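Local coordinates for protein hdh assembly factor Kustc1130 (Kuenenia stuttgartiensis, PDB 6HIF) that probably serves as an assembly factor for hydrazine dehydrogenase (HDH), the multiheme enzyme, and lies beside a bound heme c in this complex, at residues K32-I38 against I96-D102; T42-G46 against T58-G62; P70-I75 against K87-E93. All blocks are in the same frame, centred on the assembly; numbering follows the deposited sequence.

After the predicted transmembrane helix and an extended lead-in, the chain enters strand 31-39, which meets strand 96-102, the last strand, only after all the others have been laid down: contact 1 thus closes the longest loop and spans both others. Contact 2 comes first inside it, joining 42-46 to the turn at 58-62; contact 3 follows in series, zipping 70-75 to 87-93 in a hairpin. Contacts 2 and 3 do not touch and lie on opposite sides of the chain's centre. Contact 2 reaches contact 1 through backbone bonds to Ala37, whereas contact 3 packs Ile75 and Val89 onto Leu33 and Leu97, so that two beta sheets meet across a common apolar layer.

Contact 1. Residues K32-I38 against I96-D102; sequences KLWVTAI and ILFVSLD
Trp34 and Phe98 are paired on the parallel strands 32-38 and 96-102, and their rings form a face-to-face stack. The five-membered ring of Trp34 and the Phe98 ring have centroids 3.7 Å apart and planes at 12°. Similar first torsions bring this about: in both residues CG stands anti to the carbonyl carbon (chi1 -58° for Trp34, -69° for Phe98), and the side chains run alongside each other. The overlap is displaced toward the rims, with Phe98 CE2 over Trp34 CD2, while Trp34 CB adds a CH-pi contact 4.0 Å from the Phe98 ring centroid.

Val99 belongs to the other face. It is held through both its N-H and its C=O, Val99 N giving to Trp34 O at 2.7 Å and Val99 O receiving Thr36 N at 2.8 Å, two of six such bonds joining the strands. Its CG2 meets Leu33 CD1 at 3.8 Å, and Leu33 CD1 also touches Leu97 CD2.

At the far end Ile38 crosses Asp102 at about a right angle, with Ile38 CB 3.4 Å from Asp102 OD1. The carboxylate is occupied elsewhere: OD2 is bonded to the backbone of Gly104, and OD1 weakly to that of Ile40.

The chemistry separates two faces. Leu33, Val35, Val99 and Leu101 give an apolar surface that packs on strands 71-79 and 83-91, as in a beta sandwich. On the reverse, the side chain of Trp34 comes within about 4 Å of a bound heme c, Ser100 OG bonds to the backbone of another protein's chain, and Lys32 NZ makes a salt bridge with an acidic side chain of that chain. The stacked aromatics belong to a surface that meets another protein's chain and lies next to a heme c, consistent with an assembly factor for a heme enzyme.

Contact 2. Residues T42-G46 against T58-G62; sequences TPIVG and TGNNG
Gly46 N donates to Thr58 O at 3.0 Å, and from this bond the two segments run past each other in opposite directions until Pro43 faces Gly62. Residues 59-62 form a type I-like turn, closed by a weak bond from Gly62 N to Gly59 O. Gly62 has a positive phi of 70° and sits so close to Pro43 and Ile44 that a beta carbon would find little room; its CA approaches Ile44 O at 3.4 Å.

Among the side chains Thr58 does most of the fastening. Its OG1 stands between the backbone N and the carbonyl carbon (chi1 66°), where it gives its proton to Ile44 O at 2.8 Å, tilted 25° from the carbonyl plane, and accepts a weak bond from Gly46 N. A valine in its place would probably leave Ile44 O without its hydroxyl mate and cost Gly46 N its weak second bond. Val45 CG1 and CG2 both lie 3.6 Å from Gly59 O, while Pro43 CB rests on Asn61 O.

No helix is involved. Ile44 and Gly62 both bond to the backbone of Ala37, on the edge of strand 31-39 away from strand 96-102, where strands 42-43 and 63-68 pair with it, while Thr58 bonds to Ala47. The disulfide Cys56-Cys64 brackets the turn, and Asn61 packs on another protein's chain.

Contact 3. Residues P70-I75 against K87-E93; sequences PGTYAI and KEVSLEE
Ile75 N gives the shortest polar bond of this hairpin, 2.7 Å to Lys87 O, and Lys87 N returns the exchange to Ile75 O. The reciprocal pattern recurs at Tyr73 with Val89 and at Gly71 with Leu91, as expected of hydrogen-bonded pairs in antiparallel strands. Gly71 takes a phi of 150°, at which a beta carbon would collide with Pro70 O, so the position suits glycine.

Between these pairs, Thr72 and Ser90 meet hydroxyl to hydroxyl, with Thr72 OG1 2.9 Å from Ser90 OG; either may be the donor. Each oxygen lies anti to its own carbonyl carbon (chi1 -54° for Thr72, -70° for Ser90), which brings them together above the strands. The methyl CG2 of Thr72 reaches past Ser90 OG and crosses the extended Glu88 at a slant, with Thr72 CG2 3.3 Å from Glu88 OE2, while Glu88 CG lies against Tyr73 O.

On the opposite face Ile75 drapes CB and CG1 over Lys87 O and carries CD1 to Val89 CG2 at 3.8 Å. Further along, Tyr73 CD1 approaches Leu91 CD1 at 4.3 Å, and Tyr73 OH is bonded to Arg69 O.

The hairpin thus has an apolar face and a polar one. Ile75, Val89 and Leu91 supply hydrocarbon to the layer against strands 31-39 and 96-102 of the other sheet, whereas Thr72 and Ser90 pack on charged side chains of another protein's chain. Lys87 NZ pairs with an acidic side chain and Glu93 OE2 with a basic one, each on a different chain, so the hairpin is tied by charge to two chains of other proteins.

Contact 1. Residues K32-I38 against I96-D102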
ATOM      1  N   LYS Y  32      64.819  20.196 -18.464  1.00 47.48           N
ATOM      2  CA  LYS Y  32      64.558  20.140 -19.894  1.00 47.83           C
ATOM      3  C   LYS Y  32      65.295  21.291 -20.568  1.00 47.76           C
ATOM      4  O   LYS Y  32      65.091  22.451 -20.218  1.00 49.36           O
ATOM      5  CB  LYS Y  32      63.053  20.170 -20.179  1.00 49.56           C
ATOM      6  CG  LYS Y  32      62.573  19.187 -21.242  1.00 52.42           C
ATOM      7  CD  LYS Y  32      61.073  19.230 -21.492  1.00 56.31           C
ATOM      8  CE  LYS Y  32      60.608  18.280 -22.580  1.00 56.21           C
ATOM      9  NZ  LYS Y  32      59.372  18.755 -23.252  1.00 54.66           N
ATOM     10  N   LEU Y  33      66.172  20.949 -21.520  1.00 47.26           N
ATOM     11  CA  LEU Y  33      66.983  21.929 -22.223  1.00 45.44           C
ATOM     12  C   LEU Y  33      66.661  21.883 -23.714  1.00 45.95           C
ATOM     13  O   LEU Y  33      66.809  20.846 -24.356  1.00 46.58           O
ATOM     14  CB  LEU Y  33      68.465  21.631 -21.976  1.00 44.38           C
ATOM     15  CG  LEU Y  33      69.457  22.537 -22.703  1.00 43.20           C
ATOM     16  CD1 LEU Y  33      69.529  23.909 -22.050  1.00 43.49           C
ATOM     17  CD2 LEU Y  33      70.838  21.903 -22.732  1.00 43.25           C
ATOM     18  N   TRP Y  34      66.212  23.028 -24.238  1.00 46.13           N
ATOM     19  CA  TRP Y  34      66.009  23.225 -25.664  1.00 44.79           C
ATOM     20  C   TRP Y  34      67.232  23.940 -26.226  1.00 44.48           C
ATOM     21  O   TRP Y  34      67.659  24.953 -25.673  1.00 45.46           O
ATOM     22  CB  TRP Y  34      64.755  24.072 -25.905  1.00 45.88           C
ATOM     23  CG  TRP Y  34      63.478  23.532 -25.335  1.00 45.71           C
ATOM     24  CD1 TRP Y  34      63.183  23.310 -24.020  1.00 45.50           C
ATOM     25  CD2 TRP Y  34      62.291  23.196 -26.075  1.00 44.67           C
ATOM     26  NE1 TRP Y  34      61.904  22.838 -23.892  1.00 46.41           N
ATOM     27  CE2 TRP Y  34      61.330  22.762 -25.135  1.00 46.04           C
ATOM     28  CE3 TRP Y  34      61.948  23.219 -27.433  1.00 43.15           C
ATOM     29  CZ2 TRP Y  34      60.054  22.347 -25.520  1.00 46.55           C
ATOM     30  CZ3 TRP Y  34      60.687  22.811 -27.811  1.00 43.70           C
ATOM     31  CH2 TRP Y  34      59.754  22.383 -26.864  1.00 44.35           C
ATOM     32  N   VAL Y  35      67.791  23.407 -27.320  1.00 43.22           N
ATOM     33  CA  VAL Y  35      68.906  24.064 -27.991  1.00 43.07           C
ATOM     34  C   VAL Y  35      68.539  24.304 -29.454  1.00 43.22           C
ATOM     35  O   VAL Y  35      68.262  23.361 -30.194  1.00 44.73           O
ATOM     36  CB  VAL Y  35      70.233  23.290 -27.846  1.00 41.95           C
ATOM     37  CG1 VAL Y  35      71.389  24.029 -28.504  1.00 41.52           C
ATOM     38  CG2 VAL Y  35      70.566  22.993 -26.394  1.00 41.92           C
ATOM     39  N   THR Y  36      68.539  25.581 -29.851  1.00 42.65           N
ATOM     40  CA  THR Y  36      68.200  25.976 -31.209  1.00 41.56           C
ATOM     41  C   THR Y  36      69.458  26.473 -31.915  1.00 41.73           C
ATOM     42  O   THR Y  36      70.170  27.339 -31.403  1.00 41.08           O
ATOM     43  CB  THR Y  36      67.080  27.024 -31.223  1.00 41.19           C
ATOM     44  OG1 THR Y  36      65.966  26.514 -30.490  1.00 40.89           O
ATOM     45  CG2 THR Y  36      66.637  27.400 -32.620  1.00 39.76           C
ATOM     46  N   ALA Y  37      69.715  25.903 -33.097  1.00 41.15           N
ATOM     47  CA  ALA Y  37      70.859  26.268 -33.915  1.00 40.95           C
ATOM     48  C   ALA Y  37      70.403  27.195 -35.037  1.00 41.82           C
ATOM     49  O   ALA Y  37      69.606  26.805 -35.890  1.00 42.27           O
ATOM     50  CB  ALA Y  37      71.520  25.023 -34.457  1.00 41.07           C
ATOM     51  N   ILE Y  38      70.924  28.425 -35.019  1.00 42.36           N
ATOM     52  CA  ILE Y  38      70.519  29.452 -35.964  1.00 43.22           C
ATOM     53  C   ILE Y  38      71.733  29.858 -36.793  1.00 42.99           C
ATOM     54  O   ILE Y  38      72.858  29.848 -36.300  1.00 43.33           O
ATOM     55  CB  ILE Y  38      69.914  30.673 -35.236  1.00 44.03           C
ATOM     56  CG1 ILE Y  38      69.153  30.302 -33.964  1.00 45.58           C
ATOM     57  CG2 ILE Y  38      69.033  31.477 -36.170  1.00 46.40           C
ATOM     58  CD1 ILE Y  38      68.822  31.494 -33.098  1.00 46.54           C
ATOM     59  N   ILE Y  96      63.674  24.430 -16.748  1.00 41.18           N
ATOM     60  CA  ILE Y  96      63.396  24.484 -18.174  1.00 38.60           C
ATOM     61  C   ILE Y  96      64.125  25.698 -18.741  1.00 39.18           C
ATOM     62  O   ILE Y  96      63.919  26.820 -18.282  1.00 40.23           O
ATOM     63  CB  ILE Y  96      61.881  24.511 -18.467  1.00 37.42           C
ATOM     64  CG1 ILE Y  96      61.187  23.243 -17.964  1.00 37.89           C
ATOM     65  CG2 ILE Y  96      61.628  24.722 -19.952  1.00 38.25           C
ATOM     66  CD1 ILE Y  96      59.699  23.382 -17.770  1.00 37.68           C
ATOM     67  N   LEU Y  97      65.008  25.448 -19.715  1.00 38.34           N
ATOM     68  CA  LEU Y  97      65.801  26.505 -20.319  1.00 39.03           C
ATOM     69  C   LEU Y  97      65.840  26.306 -21.830  1.00 41.22           C
ATOM     70  O   LEU Y  97      66.097  25.202 -22.312  1.00 42.73           O
ATOM     71  CB  LEU Y  97      67.212  26.493 -19.720  1.00 37.13           C
ATOM     72  CG  LEU Y  97      68.146  27.606 -20.192  1.00 35.07           C
ATOM     73  CD1 LEU Y  97      67.754  28.936 -19.577  1.00 34.95           C
ATOM     74  CD2 LEU Y  97      69.593  27.274 -19.857  1.00 34.77           C
ATOM     75  N   PHE Y  98      65.564  27.394 -22.555  1.00 42.21           N
ATOM     76  CA  PHE Y  98      65.761  27.454 -23.992  1.00 41.86           C
ATOM     77  C   PHE Y  98      67.075  28.179 -24.259  1.00 42.30           C
ATOM     78  O   PHE Y  98      67.311  29.263 -23.727  1.00 42.62           O
ATOM     79  CB  PHE Y  98      64.593  28.172 -24.672  1.00 41.07           C
ATOM     80  CG  PHE Y  98      63.273  27.440 -24.663  1.00 40.38           C
ATOM     81  CD1 PHE Y  98      62.614  27.164 -23.473  1.00 39.82           C
ATOM     82  CD2 PHE Y  98      62.673  27.053 -25.853  1.00 38.67           C
ATOM     83  CE1 PHE Y  98      61.397  26.498 -23.469  1.00 38.99           C
ATOM     84  CE2 PHE Y  98      61.454  26.391 -25.848  1.00 39.33           C
ATOM     85  CZ  PHE Y  98      60.818  26.111 -24.657  1.00 38.56           C
ATOM     86  N   VAL Y  99      67.934  27.547 -25.065  1.00 42.36           N
ATOM     87  CA  VAL Y  99      69.207  28.131 -25.449  1.00 42.04           C
ATOM     88  C   VAL Y  99      69.200  28.337 -26.961  1.00 44.09           C
ATOM     89  O   VAL Y  99      68.838  27.436 -27.722  1.00 42.05           O
ATOM     90  CB  VAL Y  99      70.398  27.273 -24.974  1.00 40.72           C
ATOM     91  CG1 VAL Y  99      71.709  27.692 -25.622  1.00 39.32           C
ATOM     92  CG2 VAL Y  99      70.530  27.286 -23.460  1.00 39.66           C
ATOM     93  N   SER Y 100      69.583  29.551 -27.373  1.00 46.17           N
ATOM     94  CA  SER Y 100      69.612  29.918 -28.779  1.00 47.15           C
ATOM     95  C   SER Y 100      71.026  30.334 -29.165  1.00 47.33           C
ATOM     96  O   SER Y 100      71.531  31.346 -28.683  1.00 49.92           O
ATOM     97  CB  SER Y 100      68.627  31.018 -29.060  1.00 48.47           C
ATOM     98  OG  SER Y 100      68.118  30.901 -30.377  1.00 49.78           O
ATOM     99  N   LEU Y 101      71.654  29.534 -30.033  1.00 46.33           N
ATOM    100  CA  LEU Y 101      73.029  29.777 -30.441  1.00 45.25           C
ATOM    101  C   LEU Y 101      73.069  30.060 -31.941  1.00 46.04           C
ATOM    102  O   LEU Y 101      72.590  29.254 -32.740  1.00 46.18           O
ATOM    103  CB  LEU Y 101      73.889  28.558 -30.081  1.00 42.47           C
ATOM    104  CG  LEU Y 101      74.058  28.284 -28.587  1.00 40.98           C
ATOM    105  CD1 LEU Y 101      74.565  26.869 -28.356  1.00 40.52           C
ATOM    106  CD2 LEU Y 101      74.981  29.301 -27.928  1.00 39.34           C
ATOM    107  N   ASP Y 102      73.636  31.220 -32.300  1.00 45.87           N
ATOM    108  CA  ASP Y 102      73.803  31.602 -33.692  1.00 47.62           C
ATOM    109  C   ASP Y 102      75.240  31.327 -34.125  1.00 48.98           C
ATOM    110  O   ASP Y 102      76.181  31.716 -33.439  1.00 51.06           O
ATOM    111  CB  ASP Y 102      73.434  33.066 -33.931  1.00 49.12           C
ATOM    112  CG  ASP Y 102      73.291  33.400 -35.406  1.00 50.73           C
ATOM    113  OD1 ASP Y 102      72.281  32.974 -36.001  1.00 50.48           O
ATOM    114  OD2 ASP Y 102      74.196  34.070 -35.952  1.00 50.13           O
TER

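Contact 2. Residues T42-G46 against T58-G62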
ATOM      1  N   THR Y  42      67.960  31.979 -39.652  1.00 49.14           N
ATOM      2  CA  THR Y  42      67.396  30.773 -40.242  1.00 50.73           C
ATOM      3  C   THR Y  42      67.876  29.548 -39.469  1.00 48.68           C
ATOM      4  O   THR Y  42      69.028  29.505 -39.039  1.00 49.88           O
ATOM      5  CB  THR Y  42      67.669  30.687 -41.751  1.00 50.52           C
ATOM      6  OG1 THR Y  42      69.039  31.007 -41.979  1.00 51.53           O
ATOM      7  CG2 THR Y  42      66.792  31.613 -42.566  1.00 52.32           C
ATOM      8  N   PRO Y  43      67.008  28.528 -39.254  1.00 46.12           N
ATOM      9  CA  PRO Y  43      67.410  27.299 -38.567  1.00 45.19           C
ATOM     10  C   PRO Y  43      68.402  26.469 -39.379  1.00 45.45           C
ATOM     11  O   PRO Y  43      68.272  26.358 -40.596  1.00 47.40           O
ATOM     12  CB  PRO Y  43      66.093  26.526 -38.400  1.00 42.93           C
ATOM     13  CG  PRO Y  43      65.190  27.060 -39.484  1.00 42.12           C
ATOM     14  CD  PRO Y  43      65.588  28.512 -39.643  1.00 44.68           C
ATOM     15  N   ILE Y  44      69.395  25.894 -38.686  1.00 44.54           N
ATOM     16  CA  ILE Y  44      70.385  25.033 -39.318  1.00 42.19           C
ATOM     17  C   ILE Y  44      69.871  23.597 -39.285  1.00 42.32           C
ATOM     18  O   ILE Y  44      69.595  23.062 -38.213  1.00 41.62           O
ATOM     19  CB  ILE Y  44      71.766  25.165 -38.642  1.00 39.84           C
ATOM     20  CG1 ILE Y  44      72.211  26.624 -38.507  1.00 38.54           C
ATOM     21  CG2 ILE Y  44      72.799  24.334 -39.385  1.00 40.26           C
ATOM     22  CD1 ILE Y  44      73.466  26.815 -37.692  1.00 37.00           C
ATOM     23  N   VAL Y  45      69.753  22.992 -40.473  1.00 43.83           N
ATOM     24  CA  VAL Y  45      69.276  21.626 -40.616  1.00 46.51           C
ATOM     25  C   VAL Y  45      70.477  20.691 -40.725  1.00 50.02           C
ATOM     26  O   VAL Y  45      71.378  20.920 -41.534  1.00 52.96           O
ATOM     27  CB  VAL Y  45      68.342  21.479 -41.834  1.00 47.49           C
ATOM     28  CG1 VAL Y  45      67.852  20.047 -42.011  1.00 45.97           C
ATOM     29  CG2 VAL Y  45      67.169  22.452 -41.774  1.00 49.92           C
ATOM     30  N   GLY Y  46      70.476  19.641 -39.896  1.00 50.27           N
ATOM     31  CA  GLY Y  46      71.493  18.602 -39.952  1.00 48.73           C
ATOM     32  C   GLY Y  46      72.728  18.940 -39.121  1.00 48.13           C
ATOM     33  O   GLY Y  46      73.765  18.297 -39.266  1.00 47.49           O
ATOM     34  N   THR Y  58      69.884  17.895 -35.727  1.00 51.73           N
ATOM     35  CA  THR Y  58      68.723  18.764 -35.854  1.00 49.96           C
ATOM     36  C   THR Y  58      67.942  18.457 -37.129  1.00 50.48           C
ATOM     37  O   THR Y  58      68.528  18.178 -38.173  1.00 51.50           O
ATOM     38  CB  THR Y  58      69.114  20.249 -35.865  1.00 48.84           C
ATOM     39  OG1 THR Y  58      69.864  20.521 -37.050  1.00 49.60           O
ATOM     40  CG2 THR Y  58      69.895  20.679 -34.643  1.00 48.49           C
ATOM     41  N   GLY Y  59      66.611  18.534 -37.017  1.00 51.29           N
ATOM     42  CA  GLY Y  59      65.713  18.467 -38.159  1.00 49.09           C
ATOM     43  C   GLY Y  59      65.464  19.855 -38.740  1.00 48.22           C
ATOM     44  O   GLY Y  59      66.359  20.697 -38.745  1.00 47.06           O
ATOM     45  N   ASN Y  60      64.235  20.088 -39.211  1.00 50.06           N
ATOM     46  CA  ASN Y  60      63.865  21.346 -39.841  1.00 50.92           C
ATOM     47  C   ASN Y  60      63.785  22.465 -38.802  1.00 51.40           C
ATOM     48  O   ASN Y  60      63.982  23.630 -39.138  1.00 53.18           O
ATOM     49  CB  ASN Y  60      62.575  21.213 -40.656  1.00 52.79           C
ATOM     50  CG  ASN Y  60      62.725  20.329 -41.876  1.00 53.22           C
ATOM     51  OD1 ASN Y  60      63.837  19.961 -42.252  1.00 50.94           O
ATOM     52  ND2 ASN Y  60      61.611  19.993 -42.505  1.00 54.93           N
ATOM     53  N   ASN Y  61      63.493  22.097 -37.545  1.00 50.53           N
ATOM     54  CA  ASN Y  61      63.413  23.019 -36.423  1.00 49.33           C
ATOM     55  C   ASN Y  61      64.748  23.722 -36.238  1.00 49.57           C
ATOM     56  O   ASN Y  61      64.790  24.904 -35.914  1.00 52.94           O
ATOM     57  CB  ASN Y  61      63.256  22.289 -35.089  1.00 49.70           C
ATOM     58  CG  ASN Y  61      61.931  21.590 -34.915  1.00 53.92           C
ATOM     59  OD1 ASN Y  61      61.526  20.786 -35.754  1.00 58.22           O
ATOM     60  ND2 ASN Y  61      61.263  21.874 -33.809  1.00 54.95           N
ATOM     61  N   GLY Y  62      65.832  22.957 -36.397  1.00 48.95           N
ATOM     62  CA  GLY Y  62      67.138  23.357 -35.905  1.00 47.01           C
ATOM     63  C   GLY Y  62      67.186  23.313 -34.380  1.00 47.80           C
ATOM     64  O   GLY Y  62      68.074  23.901 -33.767  1.00 47.21           O
TER

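Contact 3. Residues P70-I75 against K87-E93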
ATOM      1  N   PRO Y  70      70.095  16.939 -13.038  1.00 54.22           N
ATOM      2  CA  PRO Y  70      70.775  18.142 -12.556  1.00 53.28           C
ATOM      3  C   PRO Y  70      72.293  18.042 -12.678  1.00 53.34           C
ATOM      4  O   PRO Y  70      72.861  16.968 -12.501  1.00 56.15           O
ATOM      5  CB  PRO Y  70      70.378  18.191 -11.072  1.00 53.60           C
ATOM      6  CG  PRO Y  70      69.019  17.527 -11.032  1.00 53.30           C
ATOM      7  CD  PRO Y  70      69.094  16.437 -12.081  1.00 54.45           C
ATOM      8  N   GLY Y  71      72.932  19.174 -12.994  1.00 53.12           N
ATOM      9  CA  GLY Y  71      74.379  19.249 -13.114  1.00 53.37           C
ATOM     10  C   GLY Y  71      74.815  20.299 -14.132  1.00 53.05           C
ATOM     11  O   GLY Y  71      73.978  20.929 -14.772  1.00 53.65           O
ATOM     12  N   THR Y  72      76.133  20.477 -14.265  1.00 53.21           N
ATOM     13  CA  THR Y  72      76.712  21.406 -15.224  1.00 52.66           C
ATOM     14  C   THR Y  72      77.068  20.651 -16.504  1.00 53.29           C
ATOM     15  O   THR Y  72      77.654  19.573 -16.450  1.00 57.30           O
ATOM     16  CB  THR Y  72      77.903  22.151 -14.608  1.00 52.04           C
ATOM     17  OG1 THR Y  72      77.448  22.748 -13.394  1.00 50.38           O
ATOM     18  CG2 THR Y  72      78.476  23.217 -15.517  1.00 52.36           C
ATOM     19  N   TYR Y  73      76.701  21.232 -17.651  1.00 53.21           N
ATOM     20  CA  TYR Y  73      76.869  20.598 -18.949  1.00 53.57           C
ATOM     21  C   TYR Y  73      77.543  21.571 -19.912  1.00 56.31           C
ATOM     22  O   TYR Y  73      77.487  22.784 -19.719  1.00 60.46           O
ATOM     23  CB  TYR Y  73      75.513  20.178 -19.519  1.00 52.52           C
ATOM     24  CG  TYR Y  73      74.826  19.056 -18.784  1.00 53.81           C
ATOM     25  CD1 TYR Y  73      74.040  19.300 -17.667  1.00 54.12           C
ATOM     26  CD2 TYR Y  73      74.953  17.744 -19.212  1.00 55.00           C
ATOM     27  CE1 TYR Y  73      73.407  18.268 -16.989  1.00 54.15           C
ATOM     28  CE2 TYR Y  73      74.322  16.702 -18.550  1.00 54.60           C
ATOM     29  CZ  TYR Y  73      73.546  16.965 -17.435  1.00 53.32           C
ATOM     30  OH  TYR Y  73      72.923  15.942 -16.781  1.00 51.61           O
ATOM     31  N   ALA Y  74      78.173  21.015 -20.954  1.00 56.61           N
ATOM     32  CA  ALA Y  74      78.733  21.801 -22.040  1.00 55.19           C
ATOM     33  C   ALA Y  74      77.943  21.536 -23.323  1.00 56.00           C
ATOM     34  O   ALA Y  74      77.886  20.404 -23.806  1.00 54.41           O
ATOM     35  CB  ALA Y  74      80.202  21.490 -22.201  1.00 52.22           C
ATOM     36  N   ILE Y  75      77.308  22.593 -23.845  1.00 56.07           N
ATOM     37  CA  ILE Y  75      76.584  22.524 -25.105  1.00 56.83           C
ATOM     38  C   ILE Y  75      77.557  22.884 -26.223  1.00 58.79           C
ATOM     39  O   ILE Y  75      78.266  23.887 -26.136  1.00 58.97           O
ATOM     40  CB  ILE Y  75      75.351  23.455 -25.104  1.00 56.16           C
ATOM     41  CG1 ILE Y  75      74.467  23.245 -23.872  1.00 56.53           C
ATOM     42  CG2 ILE Y  75      74.553  23.309 -26.392  1.00 55.86           C
ATOM     43  CD1 ILE Y  75      73.518  24.391 -23.599  1.00 56.98           C
ATOM     44  N   LYS Y  87      78.442  26.724 -25.280  1.00 61.11           N
ATOM     45  CA  LYS Y  87      77.883  27.364 -24.100  1.00 62.05           C
ATOM     46  C   LYS Y  87      77.828  26.359 -22.951  1.00 61.59           C
ATOM     47  O   LYS Y  87      77.397  25.220 -23.129  1.00 59.77           O
ATOM     48  CB  LYS Y  87      76.497  27.951 -24.384  1.00 62.94           C
ATOM     49  CG  LYS Y  87      76.099  29.104 -23.473  1.00 65.43           C
ATOM     50  CD  LYS Y  87      74.617  29.375 -23.443  1.00 68.56           C
ATOM     51  CE  LYS Y  87      74.256  30.487 -22.480  1.00 70.96           C
ATOM     52  NZ  LYS Y  87      72.805  30.495 -22.177  1.00 75.13           N
ATOM     53  N   GLU Y  88      78.273  26.801 -21.768  1.00 62.05           N
ATOM     54  CA  GLU Y  88      78.231  25.986 -20.566  1.00 62.88           C
ATOM     55  C   GLU Y  88      77.024  26.403 -19.733  1.00 60.94           C
ATOM     56  O   GLU Y  88      76.775  27.592 -19.546  1.00 63.74           O
ATOM     57  CB  GLU Y  88      79.532  26.132 -19.777  1.00 67.92           C
ATOM     58  CG  GLU Y  88      79.782  24.991 -18.809  1.00 73.79           C
ATOM     59  CD  GLU Y  88      81.003  25.187 -17.929  1.00 82.45           C
ATOM     60  OE1 GLU Y  88      82.099  25.440 -18.482  1.00 86.39           O
ATOM     61  OE2 GLU Y  88      80.854  25.100 -16.691  1.00 84.82           O
ATOM     62  N   VAL Y  89      76.281  25.407 -19.240  1.00 58.27           N
ATOM     63  CA  VAL Y  89      75.002  25.638 -18.588  1.00 57.53           C
ATOM     64  C   VAL Y  89      74.919  24.777 -17.330  1.00 55.82           C
ATOM     65  O   VAL Y  89      75.210  23.583 -17.380  1.00 55.53           O
ATOM     66  CB  VAL Y  89      73.838  25.369 -19.566  1.00 58.08           C
ATOM     67  CG1 VAL Y  89      72.543  24.998 -18.860  1.00 58.43           C
ATOM     68  CG2 VAL Y  89      73.616  26.542 -20.510  1.00 58.55           C
ATOM     69  N   SER Y  90      74.527  25.405 -16.210  1.00 53.77           N
ATOM     70  CA  SER Y  90      74.283  24.716 -14.950  1.00 51.27           C
ATOM     71  C   SER Y  90      72.780  24.558 -14.726  1.00 49.16           C
ATOM     72  O   SER Y  90      72.065  25.543 -14.578  1.00 48.87           O
ATOM     73  CB  SER Y  90      74.924  25.446 -13.799  1.00 51.92           C
ATOM     74  OG  SER Y  90      76.339  25.346 -13.856  1.00 55.25           O
ATOM     75  N   LEU Y  91      72.314  23.306 -14.695  1.00 48.50           N
ATOM     76  CA  LEU Y  91      70.896  23.009 -14.582  1.00 48.13           C
ATOM     77  C   LEU Y  91      70.595  22.437 -13.201  1.00 50.60           C
ATOM     78  O   LEU Y  91      71.289  21.544 -12.724  1.00 51.56           O
ATOM     79  CB  LEU Y  91      70.500  22.016 -15.680  1.00 46.09           C
ATOM     80  CG  LEU Y  91      70.514  22.564 -17.105  1.00 45.10           C
ATOM     81  CD1 LEU Y  91      70.326  21.441 -18.115  1.00 44.85           C
ATOM     82  CD2 LEU Y  91      69.452  23.636 -17.286  1.00 43.99           C
ATOM     83  N   GLU Y  92      69.540  22.972 -12.579  1.00 54.52           N
ATOM     84  CA  GLU Y  92      69.044  22.501 -11.296  1.00 56.49           C
ATOM     85  C   GLU Y  92      67.927  21.492 -11.545  1.00 55.76           C
ATOM     86  O   GLU Y  92      67.648  21.138 -12.688  1.00 57.42           O
ATOM     87  CB  GLU Y  92      68.513  23.679 -10.475  1.00 61.15           C
ATOM     88  CG  GLU Y  92      69.564  24.722 -10.143  1.00 65.82           C
ATOM     89  CD  GLU Y  92      70.568  24.269  -9.098  1.00 71.51           C
ATOM     90  OE1 GLU Y  92      71.767  24.201  -9.426  1.00 73.45           O
ATOM     91  OE2 GLU Y  92      70.147  23.981  -7.959  1.00 78.65           O
ATOM     92  N   GLU Y  93      67.281  21.048 -10.463  1.00 55.56           N
ATOM     93  CA  GLU Y  93      66.183  20.101 -10.547  1.00 54.04           C
ATOM     94  C   GLU Y  93      64.960  20.797 -11.136  1.00 52.92           C
ATOM     95  O   GLU Y  93      64.564  21.864 -10.673  1.00 52.61           O
ATOM     96  CB  GLU Y  93      65.880  19.535  -9.160  1.00 56.70           C
ATOM     97  CG  GLU Y  93      64.749  18.523  -9.153  1.00 58.29           C
ATOM     98  CD  GLU Y  93      64.276  18.081  -7.778  1.00 60.02           C
ATOM     99  OE1 GLU Y  93      63.259  17.362  -7.717  1.00 61.50           O
ATOM    100  OE2 GLU Y  93      64.921  18.457  -6.772  1.00 59.27           O
TER